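Long-range contacts in 2-nitrobenzoate nitroreductase (Pseudomonas fluorescens, PDB 4Z85), which reduces the nitro group of 2-nitrobenzoate, probably with FMN as its cofactor, as a flavoprotein of the flavoredoxin family: residues 53-57 with 139-144; 118-122 with 131-135; 126-131 with 161-165; 179-184 with 196-200. All blocks are in the same frame, centred on the assembly; numbering follows the deposited sequence.

Interaction 1: 53-57 with 139-144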
loop_
_atom_site.group_PDB
_atom_site.type_symbol
_atom_site.label_atom_id
_atom_site.label_comp_id
_atom_site.label_asym_id
_atom_site.label_seq_id
_atom_site.Cartn_x
_atom_site.Cartn_y
_atom_site.Cartn_z
ATOM N N ASP A 53 15.517 -2.156 -6.937
ATOM C CA ASP A 53 16.672 -1.820 -7.789
ATOM C C ASP A 53 16.281 -0.919 -8.969
ATOM O O ASP A 53 15.973 -1.410 -10.046
ATOM C CB ASP A 53 17.324 -3.109 -8.308
ATOM C CG ASP A 53 18.514 -2.845 -9.217
ATOM O OD1 ASP A 53 19.116 -1.762 -9.098
ATOM O OD2 ASP A 53 18.846 -3.726 -10.039
ATOM N N PRO A 54 16.293 0.403 -8.761
ATOM C CA PRO A 54 16.631 1.103 -7.519
ATOM C C PRO A 54 15.509 1.006 -6.474
ATOM O O PRO A 54 14.375 0.721 -6.870
ATOM C CB PRO A 54 16.820 2.546 -7.984
ATOM C CG PRO A 54 15.936 2.674 -9.138
ATOM C CD PRO A 54 15.967 1.347 -9.846
ATOM N N PRO A 55 15.827 1.216 -5.185
ATOM C CA PRO A 55 14.838 1.085 -4.102
ATOM C C PRO A 55 13.842 2.246 -4.127
ATOM O O PRO A 55 14.115 3.305 -3.560
ATOM C CB PRO A 55 15.698 1.105 -2.834
ATOM C CG PRO A 55 16.903 1.874 -3.218
ATOM C CD PRO A 55 17.168 1.534 -4.659
ATOM N N LEU A 56 12.708 2.043 -4.802
ATOM C CA LEU A 56 11.769 3.130 -5.049
ATOM C C LEU A 56 10.427 2.835 -4.393
ATOM O O LEU A 56 10.033 1.662 -4.264
ATOM C CB LEU A 56 11.522 3.338 -6.539
ATOM C CG LEU A 56 12.706 3.715 -7.438
ATOM C CD1 LEU A 56 12.178 4.106 -8.821
ATOM C CD2 LEU A 56 13.509 4.840 -6.837
ATOM N N PHE A 57 9.744 3.923 -4.030
ATOM C CA PHE A 57 8.367 3.848 -3.531
ATOM C C PHE A 57 7.549 4.991 -4.129
ATOM O O PHE A 57 8.102 5.935 -4.696
ATOM C CB PHE A 57 8.322 3.921 -1.994
ATOM C CG PHE A 57 8.906 5.184 -1.452
ATOM C CD1 PHE A 57 8.116 6.320 -1.286
ATOM C CD2 PHE A 57 10.259 5.256 -1.147
ATOM C CE1 PHE A 57 8.661 7.506 -0.812
ATOM C CE2 PHE A 57 10.824 6.446 -0.677
ATOM C CZ PHE A 57 10.021 7.568 -0.502
ATOM N N TRP A 139 12.790 6.048 6.637
ATOM C CA TRP A 139 13.529 6.010 5.387
ATOM C C TRP A 139 14.047 7.412 5.088
ATOM O O TRP A 139 13.276 8.370 5.035
ATOM C CB TRP A 139 12.644 5.545 4.223
ATOM C CG TRP A 139 12.158 4.136 4.257
ATOM C CD1 TRP A 139 12.545 3.136 5.108
ATOM C CD2 TRP A 139 11.184 3.562 3.378
ATOM N NE1 TRP A 139 11.874 1.973 4.801
ATOM C CE2 TRP A 139 11.039 2.209 3.739
ATOM C CE3 TRP A 139 10.415 4.069 2.315
ATOM C CZ2 TRP A 139 10.146 1.355 3.086
ATOM C CZ3 TRP A 139 9.540 3.225 1.672
ATOM C CH2 TRP A 139 9.409 1.882 2.054
ATOM N N GLU A 140 15.361 7.533 4.918
ATOM C CA GLU A 140 15.970 8.742 4.389
ATOM C C GLU A 140 15.917 8.654 2.867
ATOM O O GLU A 140 16.502 7.728 2.263
ATOM C CB GLU A 140 17.417 8.890 4.896
ATOM C CG GLU A 140 17.509 8.881 6.431
ATOM C CD GLU A 140 18.922 9.121 6.955
ATOM O OE1 GLU A 140 19.858 9.206 6.131
ATOM O OE2 GLU A 140 19.083 9.221 8.193
ATOM N N CYS A 141 15.201 9.617 2.275
ATOM C CA CYS A 141 14.834 9.561 0.865
ATOM C C CYS A 141 15.243 10.767 0.050
ATOM O O CYS A 141 15.272 11.907 0.538
ATOM C CB CYS A 141 13.323 9.402 0.718
ATOM S SG CYS A 141 12.621 8.055 1.677
ATOM N N LYS A 142 15.526 10.486 -1.217
ATOM C CA LYS A 142 15.704 11.512 -2.221
ATOM C C LYS A 142 14.594 11.404 -3.245
ATOM O O LYS A 142 14.056 10.321 -3.490
ATOM C CB LYS A 142 17.076 11.388 -2.885
ATOM C CG LYS A 142 18.211 11.666 -1.909
ATOM C CD LYS A 142 19.575 11.500 -2.578
ATOM C CE LYS A 142 20.699 12.091 -1.733
ATOM N NZ LYS A 142 22.036 11.923 -2.403
ATOM N N LEU A 143 14.248 12.535 -3.834
ATOM C CA LEU A 143 13.236 12.561 -4.870
ATOM C C LEU A 143 13.740 11.863 -6.114
ATOM O O LEU A 143 14.801 12.197 -6.630
ATOM C CB LEU A 143 12.839 14.003 -5.206
ATOM C CG LEU A 143 11.764 14.118 -6.286
ATOM C CD1 LEU A 143 10.442 13.502 -5.783
ATOM C CD2 LEU A 143 11.560 15.557 -6.737
ATOM N N TYR A 144 12.985 10.890 -6.594
ATOM C CA TYR A 144 13.302 10.261 -7.856
ATOM C C TYR A 144 12.595 10.997 -8.984
ATOM O O TYR A 144 13.220 11.431 -9.962
ATOM C CB TYR A 144 12.891 8.802 -7.835
ATOM C CG TYR A 144 13.435 7.996 -8.985
ATOM C CD1 TYR A 144 14.730 7.485 -8.939
ATOM C CD2 TYR A 144 12.675 7.759 -10.123
ATOM C CE1 TYR A 144 15.231 6.727 -9.975
ATOM C CE2 TYR A 144 13.174 7.010 -11.172
ATOM C CZ TYR A 144 14.460 6.498 -11.092
ATOM O OH TYR A 144 14.946 5.750 -12.139
#
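Phe-57 is met by two side chains of 139-144, each at a different part of its ring. Trp-139 brings the CE3-CZ3 side of its six-membered ring to one flank: Trp-139 CZ3 is 3.5 Å from Phe-57 CD2, the ring centroids are 5.3 Å apart and the planes stand at 47°, so this aromatic pair is oblique. Cys-141 approaches the ring near its plane, with SG 3.4 Å from Phe-57 CE2 and equally near CZ, which makes an edge-on sulfur-aromatic contact. The neighbouring residue works differently. Leu-56 lays its isopropyl end on one face of the Tyr-144 ring; its CD1 is 3.8 Å from the ring centroid and almost on the normal, a CH-pi contact, while its CD2 comes 3.6 Å from Tyr-144 CD1. Pro-54, after a cis peptide bond, adds its CG near Tyr-144 CE1.

Strands 55-62 and 137-150 belong to the antiparallel barrel of the FMN-binding flavin reductase-like family, where strand 153-165 lies between them. Their segments cross at 74° and are linked by side-chain packing rather than by backbone pairing. With CG of Phe-57 set between its backbone N and carbonyl carbon (chi1 60°), the ring reaches Trp-139 and Cys-141 together. An alanine in place of Phe-57 is likely to open a gap beside Trp-139 and Cys-141 and to remove the ring edge that the Cys-141 sulfur meets here. Farther out, Val-89 of strand 86-90 touches Phe-57, Trp-139 and Cys-141, and Trp-139 NE1 is hydrogen-bonded to Ser-21 OG of the second subunit.

Interaction 2: 118-122 with 131-135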
loop_
_atom_site.group_PDB
_atom_site.type_symbol
_atom_site.label_atom_id
_atom_site.label_comp_id
_atom_site.label_asym_id
_atom_site.label_seq_id
_atom_site.Cartn_x
_atom_site.Cartn_y
_atom_site.Cartn_z
ATOM N N GLY A 118 3.766 18.160 18.778
ATOM C CA GLY A 118 4.705 17.681 19.777
ATOM C C GLY A 118 5.632 16.566 19.330
ATOM O O GLY A 118 5.973 15.670 20.105
ATOM N N PHE A 119 6.042 16.610 18.070
ATOM C CA PHE A 119 7.073 15.705 17.594
ATOM C C PHE A 119 8.449 16.330 17.799
ATOM O O PHE A 119 8.706 17.428 17.309
ATOM C CB PHE A 119 6.882 15.394 16.102
ATOM C CG PHE A 119 5.955 14.241 15.819
ATOM C CD1 PHE A 119 6.016 13.081 16.569
ATOM C CD2 PHE A 119 5.040 14.320 14.781
ATOM C CE1 PHE A 119 5.175 12.003 16.284
ATOM C CE2 PHE A 119 4.184 13.254 14.501
ATOM C CZ PHE A 119 4.262 12.100 15.251
ATOM N N ASP A 120 9.340 15.640 18.497
ATOM C CA ASP A 120 10.743 16.041 18.473
ATOM C C ASP A 120 11.395 15.499 17.203
ATOM O O ASP A 120 10.951 14.484 16.651
ATOM C CB ASP A 120 11.488 15.554 19.714
ATOM C CG ASP A 120 11.091 16.319 20.974
ATOM O OD1 ASP A 120 10.996 17.566 20.919
ATOM O OD2 ASP A 120 10.874 15.673 22.022
ATOM N N LEU A 121 12.436 16.185 16.739
ATOM C CA LEU A 121 13.101 15.826 15.493
ATOM C C LEU A 121 14.562 15.464 15.719
ATOM O O LEU A 121 15.250 16.062 16.554
ATOM C CB LEU A 121 12.984 16.971 14.487
ATOM C CG LEU A 121 11.552 17.409 14.187
ATOM C CD1 LEU A 121 11.532 18.723 13.433
ATOM C CD2 LEU A 121 10.841 16.323 13.379
ATOM N N THR A 122 15.023 14.466 14.973
ATOM C CA THR A 122 16.395 13.989 15.050
ATOM C C THR A 122 17.030 14.083 13.668
ATOM O O THR A 122 16.432 13.656 12.684
ATOM C CB THR A 122 16.462 12.540 15.563
ATOM O OG1 THR A 122 16.051 12.496 16.934
ATOM C CG2 THR A 122 17.871 11.989 15.443
ATOM N N ARG A 131 14.286 13.164 10.842
ATOM C CA ARG A 131 13.252 12.189 11.135
ATOM C C ARG A 131 12.568 12.556 12.440
ATOM O O ARG A 131 13.068 13.389 13.203
ATOM C CB ARG A 131 13.842 10.795 11.239
ATOM C CG ARG A 131 14.697 10.602 12.480
ATOM C CD ARG A 131 15.094 9.162 12.636
ATOM N NE ARG A 131 16.060 8.945 13.717
ATOM C CZ ARG A 131 15.739 8.825 15.002
ATOM N NH1 ARG A 131 14.473 8.928 15.390
ATOM N NH2 ARG A 131 16.688 8.611 15.905
ATOM N N ILE A 132 11.427 11.928 12.695
ATOM C CA ILE A 132 10.726 12.080 13.965
ATOM C C ILE A 132 11.446 11.262 15.023
ATOM O O ILE A 132 11.775 10.100 14.793
ATOM C CB ILE A 132 9.259 11.644 13.826
ATOM C CG1 ILE A 132 8.489 12.710 13.036
ATOM C CG2 ILE A 132 8.626 11.391 15.196
ATOM C CD1 ILE A 132 7.143 12.250 12.547
ATOM N N THR A 133 11.727 11.875 16.174
ATOM C CA THR A 133 12.555 11.216 17.177
ATOM C C THR A 133 11.952 9.880 17.613
ATOM O O THR A 133 12.663 8.888 17.746
ATOM C CB THR A 133 12.777 12.130 18.416
ATOM O OG1 THR A 133 13.400 13.348 17.997
ATOM C CG2 THR A 133 13.681 11.455 19.431
ATOM N N ASP A 134 10.634 9.837 17.783
ATOM C CA ASP A 134 9.998 8.632 18.305
ATOM C C ASP A 134 9.652 7.570 17.234
ATOM O O ASP A 134 9.036 6.554 17.559
ATOM C CB ASP A 134 8.719 9.001 19.066
ATOM C CG ASP A 134 8.983 9.516 20.469
ATOM O OD1 ASP A 134 10.125 9.390 20.959
ATOM O OD2 ASP A 134 8.027 10.038 21.082
ATOM N N ALA A 135 10.036 7.790 15.975
ATOM C CA ALA A 135 9.655 6.857 14.902
ATOM C C ALA A 135 10.336 5.506 15.058
ATOM O O ALA A 135 11.515 5.441 15.387
ATOM C CB ALA A 135 9.978 7.446 13.528
HETATM O O HOH W 1 9.090 12.371 18.778
#
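Ile-132 spreads its branches over one face of the Phe-119 ring. CD1 of Ile-132 sits 3.7 Å from the ring centroid, 14° off the normal, in a CH-pi contact on the CD2-CE2 side, and CG2 of Ile-132, over the same face, comes 3.4 Å from Phe-119 CD1. With CG1 anti to the carbonyl carbon (chi1 -74°) and CG2 anti to the backbone N, both branches of Ile-132 are brought to that face. Leu-29 of strand 28-33 touches both side chains, and Phe-119 also packs on helix 94-103.

The backbones form a short antiparallel hairpin of strands 121-122 and 131-132. Thr-122 and Arg-131 are its hydrogen-bonded pair, with Thr-122 N to Arg-131 O at 2.8 Å and Arg-131 N to Thr-122 O at 2.9 Å; Leu-121 and Ile-132 are the non-hydrogen-bonded pair. Beyond them, Thr-133 N donates to Asp-120 O at 2.8 Å. Thr-122 and Arg-131 run side by side on one face of the hairpin, and CB of Thr-122 lies over the centre of the guanidinium, 3.8 Å above its plane. From Thr-122, OG1 turns to Thr-133 OG1, 3.0 Å away, in a hydrogen bond that either hydroxyl could donate.

The type I turn from Ile-132 to Ala-135 presents Thr-133 O in the guanidinium plane, where Arg-131 NH1 donates to it at 3.0 Å. A water accepts from Asp-120 N and, weakly, from Asp-134 N. The carboxylate of Asp-134 forms a salt bridge with Arg-99.

Interaction 3: 126-131 with 161-165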
loop_
_atom_site.group_PDB
_atom_site.type_symbol
_atom_site.label_atom_id
_atom_site.label_comp_id
_atom_site.label_asym_id
_atom_site.label_seq_id
_atom_site.Cartn_x
_atom_site.Cartn_y
_atom_site.Cartn_z
ATOM N N THR A 126 22.153 10.900 5.869
ATOM C CA THR A 126 22.470 11.092 4.459
ATOM C C THR A 126 21.800 12.301 3.822
ATOM O O THR A 126 22.086 12.641 2.670
ATOM C CB THR A 126 22.070 9.865 3.636
ATOM O OG1 THR A 126 20.647 9.699 3.710
ATOM C CG2 THR A 126 22.762 8.618 4.166
ATOM N N ILE A 127 20.882 12.932 4.544
ATOM C CA ILE A 127 20.144 14.057 3.991
ATOM C C ILE A 127 19.905 15.106 5.066
ATOM O O ILE A 127 20.204 14.881 6.236
ATOM C CB ILE A 127 18.772 13.627 3.391
ATOM C CG1 ILE A 127 17.943 12.878 4.438
ATOM C CG2 ILE A 127 18.951 12.774 2.147
ATOM C CD1 ILE A 127 16.540 12.566 3.970
ATOM N N ASP A 128 19.350 16.241 4.666
ATOM C CA ASP A 128 19.167 17.368 5.577
ATOM C C ASP A 128 17.861 17.310 6.360
ATOM O O ASP A 128 17.773 17.831 7.473
ATOM C CB ASP A 128 19.234 18.682 4.802
ATOM C CG ASP A 128 20.611 18.940 4.212
ATOM O OD1 ASP A 128 21.617 18.573 4.864
ATOM O OD2 ASP A 128 20.682 19.497 3.096
ATOM N N VAL A 129 16.843 16.683 5.781
ATOM C CA VAL A 129 15.545 16.592 6.445
ATOM C C VAL A 129 15.646 15.629 7.618
ATOM O O VAL A 129 16.170 14.532 7.479
ATOM C CB VAL A 129 14.438 16.128 5.469
ATOM C CG1 VAL A 129 13.082 16.064 6.175
ATOM C CG2 VAL A 129 14.365 17.057 4.277
ATOM N N PRO A 130 15.164 16.052 8.795
ATOM C CA PRO A 130 15.224 15.228 9.999
ATOM C C PRO A 130 14.084 14.214 10.060
ATOM O O PRO A 130 13.059 14.406 9.404
ATOM C CB PRO A 130 15.074 16.254 11.119
ATOM C CG PRO A 130 14.183 17.274 10.531
ATOM C CD PRO A 130 14.574 17.374 9.073
ATOM N N ARG A 131 14.286 13.164 10.842
ATOM C CA ARG A 131 13.252 12.189 11.135
ATOM C C ARG A 131 12.568 12.556 12.440
ATOM O O ARG A 131 13.068 13.389 13.203
ATOM C CB ARG A 131 13.842 10.795 11.239
ATOM C CG ARG A 131 14.697 10.602 12.480
ATOM C CD ARG A 131 15.094 9.162 12.636
ATOM N NE ARG A 131 16.060 8.945 13.717
ATOM C CZ ARG A 131 15.739 8.825 15.002
ATOM N NH1 ARG A 131 14.473 8.928 15.390
ATOM N NH2 ARG A 131 16.688 8.611 15.905
ATOM N N VAL A 161 17.575 6.109 0.296
ATOM C CA VAL A 161 19.035 6.107 0.288
ATOM C C VAL A 161 19.568 5.493 1.565
ATOM O O VAL A 161 20.639 4.868 1.542
ATOM C CB VAL A 161 19.608 7.519 0.073
ATOM C CG1 VAL A 161 19.064 8.081 -1.224
ATOM C CG2 VAL A 161 19.271 8.423 1.218
ATOM N N ALA A 162 18.829 5.636 2.667
ATOM C CA ALA A 162 19.237 4.925 3.886
ATOM C C ALA A 162 18.064 4.685 4.814
ATOM O O ALA A 162 17.022 5.289 4.644
ATOM C CB ALA A 162 20.346 5.697 4.629
ATOM N N MET A 163 18.229 3.797 5.791
ATOM C CA MET A 163 17.174 3.555 6.776
ATOM C C MET A 163 17.650 3.705 8.220
ATOM O O MET A 163 18.750 3.274 8.569
ATOM C CB MET A 163 16.588 2.158 6.593
ATOM C CG MET A 163 15.945 1.886 5.235
ATOM S SD MET A 163 15.121 0.277 5.245
ATOM C CE MET A 163 14.603 0.104 3.524
ATOM N N TYR A 164 16.807 4.315 9.046
ATOM C CA TYR A 164 16.968 4.322 10.497
ATOM C C TYR A 164 16.046 3.290 11.143
ATOM O O TYR A 164 14.865 3.221 10.812
ATOM C CB TYR A 164 16.661 5.697 11.077
ATOM C CG TYR A 164 16.333 5.644 12.551
ATOM C CD1 TYR A 164 17.344 5.552 13.501
ATOM C CD2 TYR A 164 15.015 5.660 12.995
ATOM C CE1 TYR A 164 17.054 5.492 14.846
ATOM C CE2 TYR A 164 14.715 5.595 14.343
ATOM C CZ TYR A 164 15.741 5.514 15.262
ATOM O OH TYR A 164 15.450 5.456 16.601
ATOM N N PHE A 165 16.581 2.505 12.074
ATOM C CA PHE A 165 15.772 1.593 12.891
ATOM C C PHE A 165 16.043 1.827 14.376
ATOM O O PHE A 165 17.200 2.003 14.757
ATOM C CB PHE A 165 16.086 0.126 12.596
ATOM C CG PHE A 165 16.040 -0.250 11.151
ATOM C CD1 PHE A 165 17.138 -0.039 10.332
ATOM C CD2 PHE A 165 14.919 -0.875 10.619
ATOM C CE1 PHE A 165 17.105 -0.407 8.999
ATOM C CE2 PHE A 165 14.887 -1.249 9.286
ATOM C CZ PHE A 165 15.975 -1.017 8.479
#
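A cation-pi stack and a smaller patch of side-chain packing press residues 126-131, the later part of the hairpin loop and the first residue of strand 131-132, against the end of barrel strand 153-165. In the stack, the guanidinium of Arg-131 lies flat on one face of Tyr-164: the planes differ by 6° and Arg-131 CZ is 3.4 Å from the ring centroid. NE lies above the ring, NH2 reaches out to Tyr-164 CZ at 3.3 Å, and CD of Arg-131 adds a CH-pi contact over the same face. The arginine chain is extended from CG to NE and bends at chi4 (82°), which swings the guanidinium round to match the plane of the ring. A serine in place of Tyr-164 would probably leave the guanidinium without its aromatic cover on this face and less firmly held flat.

At the other end of the loop, Thr-126 OG1 comes 3.1 Å from Val-161 CG2, and Thr-126 CG2 is 3.8 Å from Ala-162 CB. Val-161 and Ala-162 form a classic beta bulge opposite Glu-140, whose OE1 takes the hydrogen bond of Thr-126 OG1. Ala-162 to Tyr-164 also pair with a strand of the second subunit.

Thr-122 lies over the opposite face of the guanidinium, so the charged group is held between aliphatic carbon and the tyrosine ring, a setting in which the pi electrons are likely to stabilise its positive charge.

Interaction 4: 179-184 with 196-200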
loop_
_atom_site.group_PDB
_atom_site.type_symbol
_atom_site.label_atom_id
_atom_site.label_comp_id
_atom_site.label_asym_id
_atom_site.label_seq_id
_atom_site.Cartn_x
_atom_site.Cartn_y
_atom_site.Cartn_z
ATOM N N VAL A 179 10.654 -8.794 12.474
ATOM C CA VAL A 179 9.275 -8.618 12.019
ATOM C C VAL A 179 8.286 -8.798 13.164
ATOM O O VAL A 179 7.264 -8.108 13.233
ATOM C CB VAL A 179 8.956 -9.593 10.850
ATOM C CG1 VAL A 179 7.468 -9.618 10.526
ATOM C CG2 VAL A 179 9.751 -9.199 9.611
ATOM N N ASP A 180 8.609 -9.697 14.089
ATOM C CA ASP A 180 7.749 -9.944 15.239
ATOM C C ASP A 180 7.593 -8.712 16.132
ATOM O O ASP A 180 6.528 -8.495 16.708
ATOM C CB ASP A 180 8.294 -11.111 16.078
ATOM C CG ASP A 180 8.196 -12.448 15.362
ATOM O OD1 ASP A 180 8.040 -12.463 14.120
ATOM O OD2 ASP A 180 8.281 -13.493 16.042
ATOM N N LEU A 181 8.646 -7.904 16.250
ATOM C CA LEU A 181 8.622 -6.771 17.176
ATOM C C LEU A 181 8.103 -5.468 16.573
ATOM O O LEU A 181 7.552 -4.627 17.284
ATOM C CB LEU A 181 10.020 -6.524 17.743
ATOM C CG LEU A 181 10.649 -7.636 18.578
ATOM C CD1 LEU A 181 12.064 -7.234 18.972
ATOM C CD2 LEU A 181 9.805 -7.911 19.806
ATOM N N PHE A 182 8.308 -5.300 15.268
ATOM C CA PHE A 182 7.837 -4.123 14.551
ATOM C C PHE A 182 6.329 -4.239 14.344
ATOM O O PHE A 182 5.863 -5.168 13.694
ATOM C CB PHE A 182 8.579 -3.989 13.212
ATOM C CG PHE A 182 8.098 -2.854 12.349
ATOM C CD1 PHE A 182 7.889 -1.595 12.883
ATOM C CD2 PHE A 182 7.873 -3.053 10.998
ATOM C CE1 PHE A 182 7.462 -0.549 12.082
ATOM C CE2 PHE A 182 7.437 -2.012 10.191
ATOM C CZ PHE A 182 7.235 -0.770 10.734
ATOM N N GLN A 183 5.572 -3.314 14.923
ATOM C CA GLN A 183 4.115 -3.420 14.901
ATOM C C GLN A 183 3.478 -2.151 14.372
ATOM O O GLN A 183 2.859 -1.385 15.111
ATOM C CB GLN A 183 3.578 -3.753 16.299
ATOM C CG GLN A 183 4.038 -5.113 16.790
ATOM C CD GLN A 183 3.304 -5.535 18.057
ATOM O OE1 GLN A 183 2.848 -4.691 18.823
ATOM N NE2 GLN A 183 3.176 -6.839 18.269
ATOM N N PRO A 184 3.598 -1.943 13.059
ATOM C CA PRO A 184 3.002 -0.735 12.484
ATOM C C PRO A 184 1.472 -0.757 12.497
ATOM O O PRO A 184 0.855 -1.823 12.557
ATOM C CB PRO A 184 3.534 -0.736 11.046
ATOM C CG PRO A 184 3.760 -2.192 10.737
ATOM C CD PRO A 184 4.243 -2.793 12.046
ATOM N N THR A 196 -1.143 -4.328 14.182
ATOM C CA THR A 196 -0.621 -5.575 13.633
ATOM C C THR A 196 -0.249 -6.556 14.749
ATOM O O THR A 196 0.866 -7.056 14.822
ATOM C CB THR A 196 0.575 -5.304 12.701
ATOM O OG1 THR A 196 1.493 -4.409 13.336
ATOM C CG2 THR A 196 0.082 -4.645 11.409
ATOM N N THR A 197 -1.231 -6.842 15.591
ATOM C CA THR A 197 -1.038 -7.688 16.768
ATOM C C THR A 197 -1.613 -9.097 16.621
ATOM O O THR A 197 -1.437 -9.938 17.503
ATOM C CB THR A 197 -1.696 -7.034 17.982
ATOM O OG1 THR A 197 -3.082 -6.829 17.689
ATOM C CG2 THR A 197 -1.045 -5.692 18.269
ATOM N N ASP A 198 -2.320 -9.350 15.525
ATOM C CA ASP A 198 -2.971 -10.645 15.324
ATOM C C ASP A 198 -2.486 -11.237 14.004
ATOM O O ASP A 198 -3.042 -10.947 12.940
ATOM C CB ASP A 198 -4.494 -10.486 15.341
ATOM C CG ASP A 198 -5.231 -11.793 15.095
ATOM O OD1 ASP A 198 -4.608 -12.869 15.215
ATOM O OD2 ASP A 198 -6.443 -11.740 14.792
ATOM N N ARG A 199 -1.423 -12.026 14.073
ATOM C CA ARG A 199 -0.736 -12.439 12.850
ATOM C C ARG A 199 -0.817 -13.922 12.597
ATOM O O ARG A 199 -1.060 -14.717 13.512
ATOM C CB ARG A 199 0.732 -12.040 12.902
ATOM C CG ARG A 199 0.933 -10.602 13.232
ATOM C CD ARG A 199 2.388 -10.273 13.272
ATOM N NE ARG A 199 2.564 -8.854 13.555
ATOM C CZ ARG A 199 3.737 -8.234 13.519
ATOM N NH1 ARG A 199 4.836 -8.908 13.198
ATOM N NH2 ARG A 199 3.805 -6.932 13.785
ATOM N N VAL A 200 -0.624 -14.282 11.335
ATOM C CA VAL A 200 -0.447 -15.680 10.965
ATOM C C VAL A 200 0.674 -15.795 9.956
ATOM O O VAL A 200 0.922 -14.906 9.135
ATOM C CB VAL A 200 -1.710 -16.320 10.369
ATOM C CG1 VAL A 200 -2.816 -16.370 11.394
ATOM C CG2 VAL A 200 -2.165 -15.596 9.103
HETATM O O HOH W 2 5.297 -11.895 12.974
HETATM O O HOH W 3 0.162 -2.238 15.723
#
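Val-179 begins the contact by offering its carbonyl to Arg-199: NH1 donates to Val-179 O at 2.6 Å with an N-H...O angle of 164°. The oxygen lies in the guanidinium plane, whereas the donor stands 44° out of the carbonyl plane. Val-179 CG1 rests close to the same nitrogen. At Asp-180 the carboxylate does not touch the arginine; a water bridges instead, donating to Asp-180 OD1 and accepting from Arg-199 NH1. Phe-182 then presents its carbonyl to the second terminal nitrogen, Arg-199 NH2 to Phe-182 O being 2.7 Å, again at the edge of the guanidinium. Gln-183 lays CG 3.5 Å from Arg-199 NH2, and its backbone O is linked through another water to Thr-196 N. Pro-184 closes the series: Thr-196 OG1 donates to Pro-184 O at 2.8 Å, in the carbonyl plane and on a lone pair.

The Arg-199 chain is extended from CG to NE, which carries the guanidinium across to the loop 179-184. Its inner nitrogen is occupied at home, NE donating to Thr-196 O at 2.8 Å. Arg-199 and Val-200 pair antiparallel with a strand of the second subunit, so the loop is tied to the dimer interface.

Carbonyl oxygens of Val-179, Phe-182 and Thr-196, with a water at NH1, thus take up N-H groups round the guanidinium edge, which should hold that plane against rotation, while the water-linked carboxylate of Asp-180 probably offsets part of its charge.

How the interactions relate
Interactions 1, 2 and 3 form a connected group within the flavin reductase-like domain, and interaction 4 stands apart, its centre 22 to 25 Å from theirs. Interactions 1 and 3, about 11 Å apart between centres, meet on the barrel sheet, where strand 153-165 runs between 55-62 and 137-150; their segments alternate along the chain. Interactions 2 and 3, about 12 Å apart, share Arg-131, so one side chain takes part in both the hairpin and its packing on the barrel. Strand 131-132 leads on to strand 137-150, joining interaction 2 to interaction 1 in sequence. Interaction 4 follows all of them. Interactions 1, 3 and 4 each touch the second subunit, which links the barrel and the C-terminal region to dimer assembly.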